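Local coordinates for ribosome-inactivating protein (Lychnis chalcedonica, PDB 2G5X) that belongs to the ribosome-inactivating proteins, here from a plant, whose fold joins a mixed beta sheet to a largely helical region, at residues Gln74-Ser78 and Lys79-Leu83; Gly127-Arg130 and Glu131-Ser134. All coordinates share one frame; numbering follows the deposited sequence.

Contact 1: residues Gln74-Ser78 and Lys79-Leu83; sequences QDRDS and KTNKL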
loop_
_atom_site.group_PDB
_atom_site.type_symbol
_atom_site.label_atom_id
_atom_site.label_comp_id
_atom_site.label_asym_id
_atom_site.label_seq_id
_atom_site.Cartn_x
_atom_site.Cartn_y
_atom_site.Cartn_z
ATOM N N GLN A 74 7.449 0.811 -9.983
ATOM C CA GLN A 74 8.494 1.243 -10.909
ATOM C C GLN A 74 9.869 1.283 -10.236
ATOM O O GLN A 74 10.008 1.816 -9.138
ATOM C CB GLN A 74 8.147 2.640 -11.446
ATOM C CG GLN A 74 9.299 3.397 -12.094
ATOM C CD GLN A 74 8.946 4.855 -12.342
ATOM O OE1 GLN A 74 8.291 5.192 -13.329
ATOM N NE2 GLN A 74 9.365 5.724 -11.431
ATOM N N ASP A 75 10.875 0.699 -10.888
ATOM C CA ASP A 75 12.246 0.722 -10.370
ATOM C C ASP A 75 13.182 1.003 -11.551
ATOM O O ASP A 75 12.740 1.574 -12.549
ATOM C CB ASP A 75 12.594 -0.597 -9.645
ATOM C CG ASP A 75 12.726 -1.786 -10.577
ATOM O OD1 ASP A 75 12.023 -1.836 -11.602
ATOM O OD2 ASP A 75 13.527 -2.692 -10.260
ATOM N N ARG A 76 14.462 0.640 -11.455
ATOM C CA ARG A 76 15.390 0.896 -12.564
ATOM C C ARG A 76 16.014 -0.362 -13.156
ATOM O O ARG A 76 16.434 -1.256 -12.428
ATOM C CB ARG A 76 16.507 1.851 -12.127
ATOM C CG ARG A 76 16.075 3.308 -12.044
ATOM C CD ARG A 76 17.242 4.239 -11.739
ATOM N NE ARG A 76 16.798 5.629 -11.629
ATOM C CZ ARG A 76 16.625 6.455 -12.656
ATOM N NH1 ARG A 76 16.866 6.050 -13.896
ATOM N NH2 ARG A 76 16.188 7.688 -12.441
ATOM N N ASP A 77 16.071 -0.413 -14.487
ATOM C CA ASP A 77 16.651 -1.542 -15.220
ATOM C C ASP A 77 18.176 -1.494 -15.063
ATOM O O ASP A 77 18.790 -0.457 -15.283
ATOM C CB ASP A 77 16.252 -1.436 -16.699
ATOM C CG ASP A 77 16.576 -2.686 -17.496
ATOM O OD1 ASP A 77 15.745 -3.066 -18.350
ATOM O OD2 ASP A 77 17.649 -3.284 -17.281
ATOM N N SER A 78 18.782 -2.617 -14.685
ATOM C CA SER A 78 20.232 -2.669 -14.472
ATOM C C SER A 78 21.093 -2.531 -15.724
ATOM O O SER A 78 22.217 -2.033 -15.653
ATOM C CB SER A 78 20.615 -3.969 -13.751
ATOM O OG SER A 78 20.348 -5.102 -14.560
ATOM N N LYS A 79 20.576 -2.967 -16.868
ATOM C CA LYS A 79 21.342 -2.897 -18.110
ATOM C C LYS A 79 21.353 -1.528 -18.781
ATOM O O LYS A 79 22.366 -1.117 -19.353
ATOM C CB LYS A 79 20.825 -3.940 -19.104
ATOM C CG LYS A 79 21.531 -3.891 -20.450
ATOM C CD LYS A 79 21.165 -5.073 -21.331
ATOM C CE LYS A 79 21.970 -5.040 -22.624
ATOM N NZ LYS A 79 21.724 -6.230 -23.481
ATOM N N THR A 80 20.229 -0.823 -18.710
ATOM C CA THR A 80 20.109 0.489 -19.342
ATOM C C THR A 80 20.000 1.634 -18.345
ATOM O O THR A 80 20.136 2.805 -18.715
ATOM C CB THR A 80 18.861 0.545 -20.231
ATOM O OG1 THR A 80 17.694 0.413 -19.406
ATOM C CG2 THR A 80 18.881 -0.582 -21.256
ATOM N N ASN A 81 19.739 1.290 -17.088
ATOM C CA ASN A 81 19.576 2.268 -16.015
ATOM C C ASN A 81 18.342 3.155 -16.222
ATOM O O ASN A 81 18.263 4.260 -15.688
ATOM C CB ASN A 81 20.826 3.143 -15.878
ATOM C CG ASN A 81 20.774 4.036 -14.653
ATOM O OD1 ASN A 81 20.558 3.561 -13.538
ATOM N ND2 ASN A 81 20.970 5.334 -14.853
ATOM N N LYS A 82 17.377 2.659 -16.991
ATOM C CA LYS A 82 16.149 3.405 -17.252
ATOM C C LYS A 82 15.040 3.030 -16.272
ATOM O O LYS A 82 15.001 1.910 -15.775
ATOM C CB LYS A 82 15.660 3.140 -18.677
ATOM C CG LYS A 82 16.571 3.701 -19.754
ATOM C CD LYS A 82 15.995 3.493 -21.141
ATOM C CE LYS A 82 16.863 4.174 -22.189
ATOM N NZ LYS A 82 16.269 4.087 -23.551
ATOM N N LEU A 83 14.144 3.975 -15.998
ATOM C CA LEU A 83 13.018 3.716 -15.102
ATOM C C LEU A 83 12.055 2.787 -15.840
ATOM O O LEU A 83 11.626 3.095 -16.951
ATOM C CB LEU A 83 12.311 5.028 -14.746
ATOM C CG LEU A 83 13.092 5.966 -13.821
ATOM C CD1 LEU A 83 12.423 7.329 -13.778
ATOM C CD2 LEU A 83 13.157 5.357 -12.425
HETATM O O HOH W 1 15.463 -0.577 -20.206
#

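Contact 2: residues Gly127-Arg130 and Glu131-Ser134; sequences GVSR and EKLS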
loop_
_atom_site.group_PDB
_atom_site.type_symbol
_atom_site.label_atom_id
_atom_site.label_comp_id
_atom_site.label_asym_id
_atom_site.label_seq_id
_atom_site.Cartn_x
_atom_site.Cartn_y
_atom_site.Cartn_z
ATOM N N GLY A 127 4.797 -17.486 0.005
ATOM C CA GLY A 127 4.921 -18.653 0.860
ATOM C C GLY A 127 4.665 -18.338 2.326
ATOM O O GLY A 127 5.114 -19.071 3.208
ATOM N N VAL A 128 3.948 -17.248 2.586
ATOM C CA VAL A 128 3.627 -16.837 3.953
ATOM C C VAL A 128 2.291 -16.089 3.981
ATOM O O VAL A 128 1.933 -15.400 3.023
ATOM C CB VAL A 128 4.746 -15.937 4.550
ATOM C CG1 VAL A 128 4.796 -14.606 3.826
ATOM C CG2 VAL A 128 4.520 -15.734 6.041
ATOM N N SER A 129 1.559 -16.227 5.081
ATOM C CA SER A 129 0.254 -15.587 5.228
ATOM C C SER A 129 0.307 -14.135 5.693
ATOM O O SER A 129 1.314 -13.679 6.243
ATOM C CB SER A 129 -0.596 -16.378 6.220
ATOM O OG SER A 129 -0.013 -16.332 7.514
ATOM N N ARG A 130 -0.793 -13.418 5.471
ATOM C CA ARG A 130 -0.914 -12.022 5.888
ATOM C C ARG A 130 -0.730 -11.964 7.397
ATOM O O ARG A 130 -0.119 -11.039 7.927
ATOM C CB ARG A 130 -2.309 -11.471 5.564
ATOM C CG ARG A 130 -2.617 -11.269 4.094
ATOM C CD ARG A 130 -4.121 -11.087 3.868
ATOM N NE ARG A 130 -4.657 -9.849 4.436
ATOM C CZ ARG A 130 -5.956 -9.568 4.517
ATOM N NH1 ARG A 130 -6.853 -10.439 4.070
ATOM N NH2 ARG A 130 -6.365 -8.418 5.040
ATOM N N GLU A 131 -1.276 -12.966 8.080
ATOM C CA GLU A 131 -1.211 -13.034 9.534
ATOM C C GLU A 131 0.183 -13.155 10.140
ATOM O O GLU A 131 0.457 -12.533 11.168
ATOM C CB GLU A 131 -2.084 -14.180 10.052
ATOM C CG GLU A 131 -3.580 -13.922 9.941
ATOM C CD GLU A 131 -4.176 -14.428 8.641
ATOM O OE1 GLU A 131 -3.433 -14.547 7.643
ATOM O OE2 GLU A 131 -5.397 -14.698 8.620
ATOM N N LYS A 132 1.068 -13.936 9.526
ATOM C CA LYS A 132 2.395 -14.088 10.108
ATOM C C LYS A 132 3.564 -13.451 9.370
ATOM O O LYS A 132 4.714 -13.626 9.765
ATOM C CB LYS A 132 2.688 -15.568 10.388
ATOM C CG LYS A 132 2.830 -16.477 9.189
ATOM C CD LYS A 132 2.868 -17.924 9.678
ATOM C CE LYS A 132 3.315 -18.894 8.603
ATOM N NZ LYS A 132 4.719 -18.647 8.186
ATOM N N LEU A 133 3.275 -12.707 8.309
ATOM C CA LEU A 133 4.327 -12.023 7.563
ATOM C C LEU A 133 5.005 -11.003 8.485
ATOM O O LEU A 133 4.328 -10.211 9.145
ATOM C CB LEU A 133 3.727 -11.301 6.353
ATOM C CG LEU A 133 4.634 -10.334 5.584
ATOM C CD1 LEU A 133 5.813 -11.078 4.980
ATOM C CD2 LEU A 133 3.820 -9.648 4.500
ATOM N N SER A 134 6.335 -11.030 8.538
ATOM C CA SER A 134 7.081 -10.095 9.377
ATOM C C SER A 134 6.992 -8.679 8.804
ATOM O O SER A 134 7.404 -8.436 7.670
ATOM C CB SER A 134 8.545 -10.532 9.470
ATOM O OG SER A 134 8.716 -11.564 10.421
HETATM O O HOH W 2 5.470 -19.406 5.901
HETATM O O HOH W 3 1.666 -9.614 9.270
#

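Contact 1: residues Gln74-Ser78 and Lys79-Leu83
The guanidinium of R76 carries L83 CD2 on one face, 3.6 Å above the plane and over its centre, while N81 O sits at its edge, close to the plane. NH1 of R76 donates to that N81 O at 2.9 Å, but the bond is bent (131° at the hydrogen). With CG beside the backbone N (chi1 -77°), the extended run from CG to NE carries the guanidinium across the L83 side chain. R76 and L83 form an antiparallel non-hydrogen-bonded pair, and their CA hydrogens approach K82 O and D75 O respectively. Next to it, D77 N donates almost straight to K82 O (2.9 Å, 173°). The D77 carboxylate reaches forward into the loop, alongside the K79 side chain: OD2 takes K79 N at 3.0 Å on its anti side, forming an Asx turn, and OD1 shares a water with T80 OG1. That hydroxyl also receives a weak bond from K82 N, while N81 N bonds weakly to D77 O. S78 and K79 have helical backbone angles and N81 has a positive phi, as befits the loop of a beta hairpin, here joining strands 69-76 and 83-87.

Contact 2: residues Gly127-Arg130 and Glu131-Ser134
S129 O receives weak bonds from K132 N (3.3 Å) and L133 N (3.0 Å), folding the chain into a single turn in which S129 is extended, R130 and E131 are helical and K132 departs from the helical values (phi -110°). The S129 hydroxyl adds a third weak link, taking K132 N at 3.3 Å as well; OG reaches it because it lies between the backbone N and carbonyl carbon (chi1 65°), tucked towards the turn. Side-chain and main-chain oxygens of one serine thus share the amides that follow, an ST motif. The same OG rests against K132 CG. From there the lysine chain crosses V128 CG2 obliquely: CG and NZ each approach V128 CG2 at 3.6 Å, the last bend (chi4 65°) curling the ammonium over the methyl group. A water accepts from this NZ and donates to G127 O, tying the lysine to the start of the segment. V128's other methyl, CG1, meets L133 CD1 at 3.8 Å, the two side chains crossing at about a right angle. E131 OE1 comes to 3.7 Å from S129 CB. A second water donates to both R130 O and L133 O, joining the two carbonyls. The end of the R130 side chain leads out of the turn, to a salt bridge with E200, a hydrogen bond with N201 and a cation-pi contact with Y119. The turn lies between helix 119-126 and helix 137-145; R130 and E131 pack on helix 193-201 and L133 packs on helix 154-173.

In the fold
After strand 3-5 and helix 10-25, the chain runs through strands 45-51 and 58-64 before strand 69-76 enters contact 1, which closes the hairpin to strand 83-87 at the surface, with its centre about 22 Å from the centre of the chain. The polypeptide then passes the short helices 92-95 and 99-102, strand 108-109 and helix 119-126 to reach contact 2, the turn leading to helix 137-145. The two contacts lie in series, neither nested nor crossed, with centres about 29 Å apart and nearest atoms about 18 Å apart. Contact 1 joins neighbouring strands of the mixed sheet; contact 2 belongs to the helical part, where residues 127-134 meet helices 154-173 and 193-201.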